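Local coordinates for protein putative N-acetylmuramoyl-L-alanine amidase,autolysin cwp6 (Peptoclostridium difficile, PDB 5J72) that probably cleaves the amide bond between N-acetylmuramic acid and L-alanine in peptidoglycan, as a zinc-binding autolysin that carries CWB2 cell wall-binding modules, at residues K10-G15 against Y104-E109; M38-P43 against E68-W73; T128-K133 against E413-I418. All coordinates share one frame; numbering follows the deposited sequence. Where two conformers were deposited one is given.

Overall arrangement
Interactions 1 and 2 both belong to the N-terminal domain, with centres about 11 Å apart. They meet directly, because strands 106-113 and 72-82 are antiparallel neighbours. Along the chain, interaction 2 (38-43 with 68-73) is nested inside the long loop that interaction 1 (10-15 with 104-109) closes, and interaction 3 (128-133 with 413-418) comes later, in series. The centre of interaction 3 lies about 12 Å from that of interaction 1 and about 21 Å from that of interaction 2. Strand 106-113 pairs with strand 128-135, which in turn pairs with strand 411-418. Strand pairing thus passes, by way of the broken strand 128-135, from the N-terminal domain to a CWB2 module.

Interaction 1 (K10-G15 against Y104-E109); sequences KSVVLG and YDVTQE
S11 and V12 lie beside T107 and Q108 in a short parallel beta ladder that joins strand 11-13 to strand 106-113 within the N-terminal domain. Three backbone hydrogen bonds define it: T107 N to K10 O (2.9 Å), V12 N to T107 O (2.8 Å) and E109 N to V12 O (2.8 Å). V12 thus spends both its N-H and its carbonyl on the residues flanking Q108, the parallel pattern; its N-H bond is nearly straight, 165° at the hydrogen.

Apolar packing centres on V12 CG2, which sits 3.7 Å from V106 CG1, the two side chains crossing at about a right angle. A chi1 of -61° sets V12 CG1 anti to the carbonyl carbon and leaves CG2 between the backbone N and the carbonyl carbon. Q108 CB borders CG2, while Q108 OE1 accepts from W73 NE1 and Q108 NE2 donates to K65 O.

Side chains and waters complete the contact. The bent K10 chain packs its CE 3.4 Å from D105 O, and its NZ bonds to D103 O. One water joins S11 OG to E109 OE1. Where the ladder ends, another water accepts from L14 N at 2.9 Å and donates to E109 O at 2.7 Å.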
loop_
_atom_site.group_PDB
_atom_site.type_symbol
_atom_site.label_atom_id
_atom_site.label_comp_id
_atom_site.label_asym_id
_atom_site.label_seq_id
_atom_site.Cartn_x
_atom_site.Cartn_y
_atom_site.Cartn_z
ATOM N N LYS A 10 -2.223 -10.070 17.275
ATOM C CA LYS A 10 -2.436 -11.456 17.650
ATOM C C LYS A 10 -1.408 -12.353 16.924
ATOM O O LYS A 10 -1.323 -13.559 17.175
ATOM C CB LYS A 10 -3.825 -11.883 17.230
ATOM C CG LYS A 10 -4.932 -11.045 17.946
ATOM C CD LYS A 10 -4.731 -11.113 19.477
ATOM C CE LYS A 10 -5.554 -12.167 20.146
ATOM N NZ LYS A 10 -6.916 -12.398 19.494
ATOM N N SER A 11 -0.640 -11.761 16.010
ATOM C CA SER A 11 0.448 -12.475 15.303
ATOM C C SER A 11 1.698 -11.603 15.474
ATOM O O SER A 11 1.659 -10.399 15.132
ATOM C CB SER A 11 0.084 -12.650 13.830
ATOM O OG SER A 11 1.088 -13.385 13.160
ATOM N N VAL A 12 2.788 -12.145 16.036
ATOM C CA VAL A 12 3.988 -11.350 16.297
ATOM C C VAL A 12 5.249 -12.154 15.871
ATOM O O VAL A 12 5.094 -13.260 15.357
ATOM C CB VAL A 12 4.076 -10.985 17.824
ATOM C CG1 VAL A 12 2.848 -10.138 18.233
ATOM C CG2 VAL A 12 4.155 -12.249 18.687
ATOM N N VAL A 13 6.415 -11.586 16.090
ATOM C CA VAL A 13 7.685 -12.307 15.865
ATOM C C VAL A 13 8.540 -11.890 17.062
ATOM O O VAL A 13 8.189 -11.013 17.818
ATOM C CB VAL A 13 8.413 -11.931 14.525
ATOM C CG1 VAL A 13 7.520 -12.229 13.300
ATOM C CG2 VAL A 13 8.738 -10.450 14.525
ATOM N N LEU A 14 9.700 -12.512 17.232
ATOM C CA LEU A 14 10.614 -12.114 18.318
ATOM C C LEU A 14 10.974 -10.653 18.161
ATOM O O LEU A 14 11.390 -10.232 17.038
ATOM C CB LEU A 14 11.871 -13.053 18.209
ATOM C CG LEU A 14 12.895 -12.821 19.338
ATOM C CD1 LEU A 14 12.340 -13.288 20.730
ATOM C CD2 LEU A 14 14.162 -13.677 19.010
ATOM N N GLY A 15 10.800 -9.862 19.223
ATOM C CA GLY A 15 11.099 -8.444 19.189
ATOM C C GLY A 15 9.863 -7.578 18.919
ATOM O O GLY A 15 9.957 -6.359 18.986
ATOM N N TYR A 104 -7.416 -14.420 23.704
ATOM C CA TYR A 104 -6.234 -13.551 23.797
ATOM C C TYR A 104 -4.929 -14.256 23.357
ATOM O O TYR A 104 -3.871 -13.669 23.499
ATOM C CB TYR A 104 -6.057 -13.020 25.245
ATOM C CG TYR A 104 -7.358 -12.417 25.691
ATOM C CD1 TYR A 104 -8.205 -13.109 26.559
ATOM C CD2 TYR A 104 -7.825 -11.214 25.134
ATOM C CE1 TYR A 104 -9.483 -12.644 26.848
ATOM C CE2 TYR A 104 -9.122 -10.743 25.414
ATOM C CZ TYR A 104 -9.940 -11.478 26.265
ATOM O OH TYR A 104 -11.253 -11.141 26.482
ATOM N N ASP A 105 -5.004 -15.468 22.826
ATOM C CA ASP A 105 -3.750 -16.172 22.424
ATOM C C ASP A 105 -3.007 -15.398 21.351
ATOM O O ASP A 105 -3.645 -14.912 20.400
ATOM C CB ASP A 105 -4.141 -17.500 21.792
ATOM C CG ASP A 105 -4.548 -18.559 22.795
ATOM O OD1 ASP A 105 -4.508 -18.290 24.006
ATOM O OD2 ASP A 105 -4.908 -19.636 22.367
ATOM N N VAL A 106 -1.699 -15.293 21.455
ATOM C CA VAL A 106 -0.908 -14.543 20.475
ATOM C C VAL A 106 0.106 -15.476 19.890
ATOM O O VAL A 106 0.814 -16.138 20.678
ATOM C CB VAL A 106 -0.244 -13.332 21.193
ATOM C CG1 VAL A 106 0.796 -12.689 20.275
ATOM C CG2 VAL A 106 -1.337 -12.321 21.597
ATOM N N THR A 107 0.148 -15.601 18.542
ATOM C CA THR A 107 1.075 -16.522 17.904
ATOM C C THR A 107 2.366 -15.804 17.531
ATOM O O THR A 107 2.347 -14.742 16.866
ATOM C CB THR A 107 0.396 -17.127 16.655
ATOM O OG1 THR A 107 -0.803 -17.755 17.075
ATOM C CG2 THR A 107 1.287 -18.153 15.976
ATOM N N GLN A 108 3.498 -16.374 17.947
ATOM C CA GLN A 108 4.816 -15.805 17.627
ATOM C C GLN A 108 5.412 -16.628 16.512
ATOM O O GLN A 108 5.852 -17.774 16.698
ATOM C CB GLN A 108 5.727 -15.823 18.873
ATOM C CG GLN A 108 7.098 -15.189 18.610
ATOM C CD GLN A 108 7.777 -14.931 19.943
ATOM O OE1 GLN A 108 7.163 -14.450 20.888
ATOM N NE2 GLN A 108 9.106 -15.178 20.019
ATOM N N GLU A 109 5.455 -16.056 15.309
ATOM C CA GLU A 109 5.997 -16.771 14.148
ATOM C C GLU A 109 7.453 -16.358 13.960
ATOM O O GLU A 109 7.964 -15.504 14.681
ATOM C CB GLU A 109 5.246 -16.330 12.889
ATOM C CG GLU A 109 3.754 -16.410 13.046
ATOM C CD GLU A 109 3.229 -17.818 12.713
ATOM O OE1 GLU A 109 2.006 -17.966 12.570
ATOM O OE2 GLU A 109 4.025 -18.752 12.604
HETATM O O HOH W 1 -3.110 -16.427 17.896
HETATM O O HOH W 2 -6.455 -15.085 19.676
HETATM O O HOH W 3 0.301 -15.966 12.853
HETATM O O HOH W 4 10.433 -14.767 15.510
#

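Interaction 2 (M38-P43 against E68-W73); sequences MCYDMP and EYLNVW
C39 to M42 forms a type II' beta turn, closed by C39 N to M42 O (2.9 Å) and M42 N to C39 O (3.0 Å), and segment 68-73 passes the tip of this tight hairpin, its W73 opposite C39.

Two aromatic groupings carry the contact. In the first, C39 CB stands over one face of the W73 six-membered ring, 3.6 Å from its centroid and 17° off the normal, a CH-pi contact. C39 SG is turned anti to its own backbone N (chi1 175°), which lifts the sulfur farther above the same ring and brings it within 3.5 Å of L70 O. M42 reaches W73 at the edge instead: its carbonyl O lies 3.3 Å from W73 CZ3, near the ring plane, and its SD makes a Met-aromatic contact there as well. The indole is thus met over a face by one end of the turn and along its rim by the other.

The second grouping is a T-shaped pair. Y69 directs its edge at the face of Y40, with ring centroids 5.0 Å apart and planes at 90°, and Y69 CD2 is centred above the Y40 ring. L70 CD1 approaches the Y40 ring obliquely, 3.9 Å from Y40 CD1. A water donates to both C39 O and Y69 O (2.8 Å to the latter), tying the two backbones together.

The contact lies at the surface, where the turn links strands 30-39 and 42-51. V72 and W73 open strand 72-82; the W73 ring meets Y63 of strand 56-63, and the W73 backbone pairs with V106 of strand 106-113.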
loop_
_atom_site.group_PDB
_atom_site.type_symbol
_atom_site.label_atom_id
_atom_site.label_comp_id
_atom_site.label_asym_id
_atom_site.label_seq_id
_atom_site.Cartn_x
_atom_site.Cartn_y
_atom_site.Cartn_z
ATOM N N MET A 38 2.053 -17.601 29.277
ATOM C CA MET A 38 3.046 -18.670 29.203
ATOM C C MET A 38 2.976 -19.274 27.841
ATOM O O MET A 38 1.887 -19.355 27.249
ATOM C CB MET A 38 2.745 -19.871 30.167
ATOM C CG MET A 38 2.856 -19.492 31.649
ATOM S SD MET A 38 4.581 -19.379 32.270
ATOM C CE MET A 38 5.057 -21.162 32.322
ATOM N N CYS A 39 4.133 -19.694 27.329
ATOM C CA CYS A 39 4.138 -20.469 26.100
ATOM C C CYS A 39 4.927 -21.776 26.557
ATOM O O CYS A 39 6.132 -21.691 26.783
ATOM C CB CYS A 39 4.862 -19.731 24.974
ATOM S SG CYS A 39 4.995 -20.760 23.462
ATOM N N TYR A 40 4.212 -22.916 26.697
ATOM C CA TYR A 40 4.769 -24.184 27.246
ATOM C C TYR A 40 5.302 -23.827 28.635
ATOM O O TYR A 40 4.493 -23.367 29.449
ATOM C CB TYR A 40 5.855 -24.728 26.290
ATOM C CG TYR A 40 6.221 -26.140 26.645
ATOM C CD1 TYR A 40 5.244 -27.119 26.780
ATOM C CD2 TYR A 40 7.550 -26.501 26.871
ATOM C CE1 TYR A 40 5.580 -28.429 27.131
ATOM C CE2 TYR A 40 7.891 -27.803 27.226
ATOM C CZ TYR A 40 6.903 -28.763 27.344
ATOM O OH TYR A 40 7.264 -30.075 27.629
ATOM N N ASP A 41 6.594 -23.953 28.919
ATOM C CA ASP A 41 7.067 -23.612 30.266
ATOM C C ASP A 41 7.753 -22.266 30.367
ATOM O O ASP A 41 8.409 -21.968 31.364
ATOM C CB ASP A 41 8.015 -24.726 30.748
ATOM C CG ASP A 41 9.263 -24.859 29.934
ATOM O OD1 ASP A 41 9.326 -24.272 28.821
ATOM O OD2 ASP A 41 10.213 -25.552 30.411
ATOM N N MET A 42 7.605 -21.382 29.343
ATOM C CA MET A 42 8.312 -20.099 29.407
ATOM C C MET A 42 7.324 -18.938 29.698
ATOM O O MET A 42 6.320 -18.817 29.036
ATOM C CB MET A 42 8.994 -19.825 28.030
ATOM C CG MET A 42 9.694 -18.473 27.987
ATOM S SD MET A 42 10.580 -18.360 26.403
ATOM C CE MET A 42 12.093 -19.326 26.763
ATOM N N PRO A 43 7.623 -18.102 30.673
ATOM C CA PRO A 43 6.748 -16.965 31.036
ATOM C C PRO A 43 7.099 -15.695 30.293
ATOM O O PRO A 43 8.244 -15.480 29.869
ATOM C CB PRO A 43 7.009 -16.805 32.541
ATOM C CG PRO A 43 8.526 -17.176 32.675
ATOM C CD PRO A 43 8.753 -18.292 31.639
ATOM N N GLU A 68 11.277 -22.447 23.512
ATOM C CA GLU A 68 11.953 -23.681 23.060
ATOM C C GLU A 68 10.978 -24.622 22.366
ATOM O O GLU A 68 11.375 -25.424 21.503
ATOM C CB GLU A 68 12.564 -24.438 24.263
ATOM C CG GLU A 68 13.654 -23.597 24.946
ATOM C CD GLU A 68 14.904 -23.403 24.085
ATOM O OE1 GLU A 68 15.080 -24.052 23.035
ATOM O OE2 GLU A 68 15.753 -22.579 24.476
ATOM N N TYR A 69 9.687 -24.514 22.745
ATOM C CA TYR A 69 8.701 -25.426 22.155
ATOM C C TYR A 69 7.359 -24.712 22.229
ATOM O O TYR A 69 7.104 -24.010 23.234
ATOM C CB TYR A 69 8.646 -26.748 23.005
ATOM C CG TYR A 69 7.589 -27.753 22.582
ATOM C CD1 TYR A 69 7.532 -28.232 21.284
ATOM C CD2 TYR A 69 6.643 -28.236 23.508
ATOM C CE1 TYR A 69 6.565 -29.152 20.899
ATOM C CE2 TYR A 69 5.689 -29.167 23.129
ATOM C CZ TYR A 69 5.652 -29.611 21.829
ATOM O OH TYR A 69 4.688 -30.507 21.455
ATOM N N LEU A 70 6.529 -24.932 21.172
ATOM C CA LEU A 70 5.223 -24.248 20.980
ATOM C C LEU A 70 5.486 -22.769 20.658
ATOM O O LEU A 70 6.603 -22.244 20.788
ATOM C CB LEU A 70 4.240 -24.341 22.191
ATOM C CG LEU A 70 4.028 -25.764 22.697
ATOM C CD1 LEU A 70 2.958 -25.879 23.819
ATOM C CD2 LEU A 70 3.579 -26.545 21.497
ATOM N N ASN A 71 4.454 -22.083 20.174
ATOM C CA ASN A 71 4.658 -20.686 19.811
ATOM C C ASN A 71 3.393 -19.870 19.998
ATOM O O ASN A 71 3.161 -18.870 19.270
ATOM C CB ASN A 71 5.159 -20.578 18.322
ATOM C CG ASN A 71 4.092 -20.945 17.292
ATOM O OD1 ASN A 71 3.123 -21.657 17.581
ATOM N ND2 ASN A 71 4.180 -20.434 16.044
ATOM N N VAL A 72 2.577 -20.258 20.983
ATOM C CA VAL A 72 1.366 -19.452 21.254
ATOM C C VAL A 72 1.428 -19.009 22.718
ATOM O O VAL A 72 1.519 -19.873 23.617
ATOM C CB VAL A 72 0.081 -20.263 21.004
ATOM C CG1 VAL A 72 -1.141 -19.388 21.397
ATOM C CG2 VAL A 72 0.004 -20.684 19.512
ATOM N N TRP A 73 1.402 -17.709 22.960
ATOM C CA TRP A 73 1.411 -17.150 24.288
ATOM C C TRP A 73 -0.013 -17.174 24.816
ATOM O O TRP A 73 -0.899 -16.615 24.166
ATOM C CB TRP A 73 1.900 -15.690 24.227
ATOM C CG TRP A 73 3.304 -15.588 23.848
ATOM C CD1 TRP A 73 3.813 -15.186 22.639
ATOM C CD2 TRP A 73 4.438 -15.970 24.659
ATOM N NE1 TRP A 73 5.196 -15.338 22.643
ATOM C CE2 TRP A 73 5.600 -15.807 23.876
ATOM C CE3 TRP A 73 4.573 -16.423 25.992
ATOM C CZ2 TRP A 73 6.885 -16.086 24.376
ATOM C CZ3 TRP A 73 5.854 -16.696 26.493
ATOM C CH2 TRP A 73 6.986 -16.532 25.690
HETATM O O HOH W 5 8.432 -22.728 25.384
HETATM O O HOH W 6 10.825 -22.425 26.426
#

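Interaction 3 (T128-K133 against E413-I418); sequences TSAPVK and ETVYQI
V132 and K133 pair with V415 and Y416 as a parallel beta ladder, and three backbone hydrogen bonds give the evidence: V415 N to P131 O (3.0 Å, 170° at the hydrogen), K133 N to V415 O (2.8 Å) and Q417 N to K133 O (2.8 Å). V415 O and K133 O also receive CA-H contacts from V132 and Y416 respectively.

The V132 side chain can be traced atom by atom. Its CB lies 4.0 Å from V415 O. Beyond it the side chain forks: CG1, anti to the backbone N (chi1 170°), comes within 3.9 Å of Q417 OE1, while CG2 takes the other branch and rests 4.2 Å from V415 CB. V415 CG2 in turn meets A130 CB, which extends the apolar contact back along the 128-133 segment.

On the other face of the ladder, K133 CB comes 3.9 Å from Y416 CD1, approaching the ring obliquely, and K133 CG stays beside Y416 CD1 and CE1. The bend at chi2 (82°) then takes the rest of the chain away. Before the ladder, P131 CD lies 3.5 Å from E413 O.

Around this pair, the V132 and Q417 side chains touch helix 424-433, and K133 touches helix 140-151. Strand 411-418 pairs further with strand 362-370, bonding to M366, while strand 128-135 pairs with strand 106-113 through S129 and I112, so strand 128-135 stands between strand 106-113 and strand 411-418 of a CWB2 module.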
loop_
_atom_site.group_PDB
_atom_site.type_symbol
_atom_site.label_atom_id
_atom_site.label_comp_id
_atom_site.label_asym_id
_atom_site.label_seq_id
_atom_site.Cartn_x
_atom_site.Cartn_y
_atom_site.Cartn_z
ATOM N N THR A 128 15.159 -15.957 2.662
ATOM C CA THR A 128 14.291 -15.903 3.829
ATOM C C THR A 128 13.050 -15.084 3.566
ATOM O O THR A 128 13.097 -14.204 2.691
ATOM C CB THR A 128 15.037 -15.250 4.938
ATOM O OG1 THR A 128 15.427 -13.951 4.508
ATOM C CG2 THR A 128 16.242 -16.082 5.381
ATOM N N SER A 129 11.958 -15.331 4.309
ATOM C CA SER A 129 10.793 -14.476 4.110
ATOM C C SER A 129 10.072 -14.206 5.426
ATOM O O SER A 129 10.067 -15.061 6.323
ATOM C CB SER A 129 9.834 -15.102 3.118
ATOM O OG SER A 129 9.440 -16.422 3.442
ATOM N N ALA A 130 9.499 -12.981 5.549
ATOM C CA ALA A 130 8.707 -12.611 6.734
ATOM C C ALA A 130 7.544 -13.532 6.795
ATOM O O ALA A 130 7.017 -13.948 5.759
ATOM C CB ALA A 130 8.240 -11.155 6.596
ATOM N N PRO A 131 7.079 -13.946 7.995
ATOM C CA PRO A 131 5.926 -14.857 8.020
ATOM C C PRO A 131 4.642 -14.208 7.412
ATOM O O PRO A 131 4.416 -13.008 7.602
ATOM C CB PRO A 131 5.747 -15.153 9.538
ATOM C CG PRO A 131 6.393 -13.920 10.237
ATOM C CD PRO A 131 7.601 -13.661 9.341
ATOM N N VAL A 132 3.830 -15.001 6.729
ATOM C CA VAL A 132 2.621 -14.498 6.095
ATOM C C VAL A 132 1.411 -15.019 6.819
ATOM O O VAL A 132 1.288 -16.237 7.048
ATOM C CB VAL A 132 2.650 -14.994 4.627
ATOM C CG1 VAL A 132 1.334 -14.757 3.894
ATOM C CG2 VAL A 132 3.796 -14.316 3.877
ATOM N N LYS A 133 0.487 -14.112 7.177
ATOM C CA LYS A 133 -0.778 -14.544 7.786
ATOM C C LYS A 133 -1.856 -14.295 6.726
ATOM O O LYS A 133 -2.070 -13.149 6.339
ATOM C CB LYS A 133 -1.005 -13.730 9.076
ATOM C CG LYS A 133 -2.424 -13.967 9.624
ATOM C CD LYS A 133 -2.476 -15.255 10.421
ATOM C CE LYS A 133 -3.894 -15.514 10.941
ATOM N NZ LYS A 133 -3.991 -16.884 11.480
ATOM N N GLU A 413 7.558 -6.943 10.164
ATOM C CA GLU A 413 7.602 -8.184 10.989
ATOM C C GLU A 413 6.668 -9.228 10.495
ATOM O O GLU A 413 7.037 -10.391 10.438
ATOM C CB GLU A 413 7.250 -7.831 12.433
ATOM C CG GLU A 413 8.273 -6.867 12.968
ATOM C CD GLU A 413 7.889 -6.285 14.332
ATOM O OE1 GLU A 413 6.772 -6.516 14.798
ATOM O OE2 GLU A 413 8.729 -5.597 14.928
ATOM N N THR A 414 5.447 -8.843 10.098
ATOM C CA THR A 414 4.447 -9.775 9.626
ATOM C C THR A 414 3.792 -9.267 8.339
ATOM O O THR A 414 3.502 -8.057 8.251
ATOM C CB THR A 414 3.314 -9.907 10.689
ATOM O OG1 THR A 414 3.925 -10.262 11.947
ATOM C CG2 THR A 414 2.260 -10.938 10.311
ATOM N N VAL A 415 3.508 -10.162 7.423
ATOM C CA VAL A 415 2.866 -9.771 6.195
ATOM C C VAL A 415 1.516 -10.406 6.232
ATOM O O VAL A 415 1.389 -11.620 6.442
ATOM C CB VAL A 415 3.669 -10.273 4.957
ATOM C CG1 VAL A 415 2.858 -10.041 3.667
ATOM C CG2 VAL A 415 5.013 -9.593 4.884
ATOM N N TYR A 416 0.448 -9.609 6.065
ATOM C CA TYR A 416 -0.855 -10.193 6.025
ATOM C C TYR A 416 -1.338 -10.245 4.620
ATOM O O TYR A 416 -1.332 -9.203 3.954
ATOM C CB TYR A 416 -1.877 -9.345 6.805
ATOM C CG TYR A 416 -1.614 -9.335 8.292
ATOM C CD1 TYR A 416 -2.373 -10.101 9.153
ATOM C CD2 TYR A 416 -0.627 -8.523 8.837
ATOM C CE1 TYR A 416 -2.155 -10.057 10.555
ATOM C CE2 TYR A 416 -0.409 -8.473 10.215
ATOM C CZ TYR A 416 -1.178 -9.241 11.059
ATOM O OH TYR A 416 -0.906 -9.134 12.423
ATOM N N GLN A 417 -1.761 -11.383 4.153
ATOM C CA GLN A 417 -2.291 -11.490 2.795
ATOM C C GLN A 417 -3.808 -11.411 2.869
ATOM O O GLN A 417 -4.487 -12.264 3.446
ATOM C CB GLN A 417 -1.867 -12.832 2.173
ATOM C CG GLN A 417 -2.567 -13.133 0.874
ATOM C CD GLN A 417 -2.007 -14.465 0.308
ATOM O OE1 GLN A 417 -1.143 -15.081 0.921
ATOM N NE2 GLN A 417 -2.481 -14.894 -0.876
ATOM N N ILE A 418 -4.366 -10.368 2.277
ATOM C CA ILE A 418 -5.810 -10.147 2.299
ATOM C C ILE A 418 -6.510 -10.718 1.101
ATOM O O ILE A 418 -6.168 -10.392 -0.037
ATOM C CB ILE A 418 -6.085 -8.609 2.335
ATOM C CG1 ILE A 418 -5.264 -7.929 3.460
ATOM C CG2 ILE A 418 -7.601 -8.360 2.496
ATOM C CD1 ILE A 418 -5.585 -8.500 4.884
#